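Side-chain contact in esterase (Thermotoga maritima, PDB 3DOH), which probably hydrolyses carboxylic esters, as a thermostable alpha/beta-hydrolase that carries an immunoglobulin-like domain at its N-terminal end: residues A[7-12]-A[127-132]. Numbering follows the deposited sequence.
Sequences KSVTLI and EPFTSK
Val-9 points its side chain across at the strand that begins with Phe-129, and its two methyls meet different neighbours. The apolar part falls to CG1, which sits 4.3 Å from CE1 of Phe-129 and approaches the ring obliquely. The torsion that sets CG1 anti to the carbonyl carbon, beside the backbone N, leaves CG2 between N and C, where this second methyl lies nearest O of Lys-132, at a modelled 3.1 Å that should not be over-read. CG1 also has Ser-131 for a neighbour, with OG 4.1 Å away.

Both strands lie in one sheet, consistent with the N-terminal immunoglobulin-like domain: 7-12 lies on strand 8-16 and 127-132 runs from a loop into strand 129-139. The short strand segments run at 50° to each other, with axes 8.2 Å apart at closest approach. Just past Lys-132, strand 129-139 pairs with 8-16 through backbone bonds of Val-9 with Thr-134 and Leu-11 with Asp-135. Strand 19-29 flanks the other edge of 8-16, where Lys-7 and Ser-8 face Glu-28 in a classic beta bulge.

Among the polar groups, a bond from Ser-131 OG to O of Lys-132 is doubtful, being modelled too short. CB of the same serine lies at the edge of the Phe-129 ring, in its plane. Thr-130 OG1 is hydrogen-bonded to OG of Ser-113, and the Thr-130 side chain packs on Leu-115 of the second subunit.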
loop_
_atom_site.group_PDB
_atom_site.type_symbol
_atom_site.label_atom_id
_atom_site.label_comp_id
_atom_site.label_asym_id
_atom_site.label_seq_id
_atom_site.Cartn_x
_atom_site.Cartn_y
_atom_site.Cartn_z
ATOM N N LYS A 7 30.913 -13.183 -26.892
ATOM C CA LYS A 7 32.232 -12.571 -27.057
ATOM C C LYS A 7 32.739 -11.856 -25.801
ATOM O O LYS A 7 33.942 -11.883 -25.513
ATOM C CB LYS A 7 32.237 -11.626 -28.270
ATOM C CG LYS A 7 31.551 -12.220 -29.540
ATOM C CD LYS A 7 32.353 -11.877 -30.847
ATOM C CE LYS A 7 33.635 -12.747 -31.036
ATOM N NZ LYS A 7 34.351 -12.430 -32.327
ATOM N N SER A 8 31.827 -11.215 -25.075
ATOM C CA SER A 8 32.175 -10.489 -23.856
ATOM C C SER A 8 30.927 -10.057 -23.135
ATOM O O SER A 8 29.834 -10.001 -23.720
ATOM C CB SER A 8 32.998 -9.233 -24.160
ATOM O OG SER A 8 32.248 -8.363 -24.988
ATOM N N VAL A 9 31.130 -9.787 -21.849
ATOM C CA VAL A 9 30.141 -9.192 -20.971
ATOM C C VAL A 9 30.815 -8.047 -20.223
ATOM O O VAL A 9 31.784 -8.231 -19.495
ATOM C CB VAL A 9 29.520 -10.223 -20.047
ATOM C CG1 VAL A 9 29.371 -11.535 -20.794
ATOM C CG2 VAL A 9 30.402 -10.437 -18.887
ATOM N N THR A 10 30.342 -6.846 -20.489
ATOM C CA THR A 10 31.034 -5.662 -20.090
ATOM C C THR A 10 30.139 -4.891 -19.139
ATOM O O THR A 10 28.984 -4.599 -19.436
ATOM C CB THR A 10 31.341 -4.799 -21.297
ATOM O OG1 THR A 10 31.937 -5.593 -22.329
ATOM C CG2 THR A 10 32.280 -3.689 -20.909
ATOM N N LEU A 11 30.685 -4.612 -17.974
ATOM C CA LEU A 11 30.060 -3.798 -16.966
ATOM C C LEU A 11 30.153 -2.335 -17.330
ATOM O O LEU A 11 31.250 -1.819 -17.488
ATOM C CB LEU A 11 30.813 -4.035 -15.668
ATOM C CG LEU A 11 30.281 -5.145 -14.763
ATOM C CD1 LEU A 11 29.597 -6.231 -15.567
ATOM C CD2 LEU A 11 31.370 -5.674 -13.819
ATOM N N ILE A 12 29.025 -1.657 -17.488
ATOM C CA ILE A 12 29.069 -0.224 -17.741
ATOM C C ILE A 12 28.865 0.530 -16.415
ATOM O O ILE A 12 27.827 0.333 -15.725
ATOM C CB ILE A 12 28.013 0.231 -18.789
ATOM C CG1 ILE A 12 27.926 -0.744 -19.968
ATOM C CG2 ILE A 12 28.295 1.673 -19.252
ATOM C CD1 ILE A 12 29.201 -0.791 -20.839
ATOM N N GLU A 127 21.531 -19.995 -27.383
ATOM C CA GLU A 127 21.151 -20.738 -26.193
ATOM C C GLU A 127 21.561 -19.988 -24.913
ATOM O O GLU A 127 22.505 -19.186 -24.929
ATOM C CB GLU A 127 21.711 -22.179 -26.239
ATOM C CG GLU A 127 21.092 -23.088 -27.348
ATOM C CD GLU A 127 19.599 -23.449 -27.119
ATOM O OE1 GLU A 127 19.264 -23.948 -26.027
ATOM O OE2 GLU A 127 18.754 -23.240 -28.032
ATOM N N PRO A 128 20.814 -20.205 -23.813
ATOM C CA PRO A 128 21.186 -19.705 -22.484
ATOM C C PRO A 128 22.693 -19.845 -22.121
ATOM O O PRO A 128 23.340 -20.841 -22.477
ATOM C CB PRO A 128 20.343 -20.566 -21.562
ATOM C CG PRO A 128 19.126 -20.871 -22.346
ATOM C CD PRO A 128 19.524 -20.916 -23.790
ATOM N N PHE A 129 23.241 -18.838 -21.440
ATOM C CA PHE A 129 24.620 -18.883 -20.933
ATOM C C PHE A 129 24.682 -18.168 -19.595
ATOM O O PHE A 129 23.801 -17.388 -19.260
ATOM C CB PHE A 129 25.623 -18.238 -21.924
ATOM C CG PHE A 129 25.674 -16.727 -21.846
ATOM C CD1 PHE A 129 26.492 -16.081 -20.882
ATOM C CD2 PHE A 129 24.883 -15.947 -22.692
ATOM C CE1 PHE A 129 26.525 -14.710 -20.796
ATOM C CE2 PHE A 129 24.893 -14.582 -22.595
ATOM C CZ PHE A 129 25.722 -13.958 -21.660
ATOM N N THR A 130 25.744 -18.410 -18.847
ATOM C CA THR A 130 25.967 -17.737 -17.579
ATOM C C THR A 130 27.434 -17.448 -17.511
ATOM O O THR A 130 28.226 -18.207 -18.035
ATOM C CB THR A 130 25.592 -18.614 -16.413
ATOM O OG1 THR A 130 24.253 -19.059 -16.596
ATOM C CG2 THR A 130 25.679 -17.847 -15.104
ATOM N N SER A 131 27.798 -16.346 -16.862
ATOM C CA SER A 131 29.147 -15.803 -16.969
ATOM C C SER A 131 29.409 -14.739 -15.907
ATOM O O SER A 131 28.546 -13.909 -15.618
ATOM C CB SER A 131 29.382 -15.221 -18.365
ATOM O OG SER A 131 30.689 -14.686 -18.481
ATOM N N LYS A 132 30.606 -14.769 -15.329
ATOM C CA LYS A 132 31.202 -13.569 -14.698
ATOM C C LYS A 132 31.374 -12.499 -15.805
ATOM O O LYS A 132 31.178 -12.793 -16.990
ATOM C CB LYS A 132 32.542 -13.908 -14.032
ATOM C CG LYS A 132 32.442 -14.578 -12.646
ATOM C CD LYS A 132 33.458 -15.747 -12.558
ATOM C CE LYS A 132 33.758 -16.282 -11.102
ATOM N NZ LYS A 132 32.546 -16.679 -10.242
#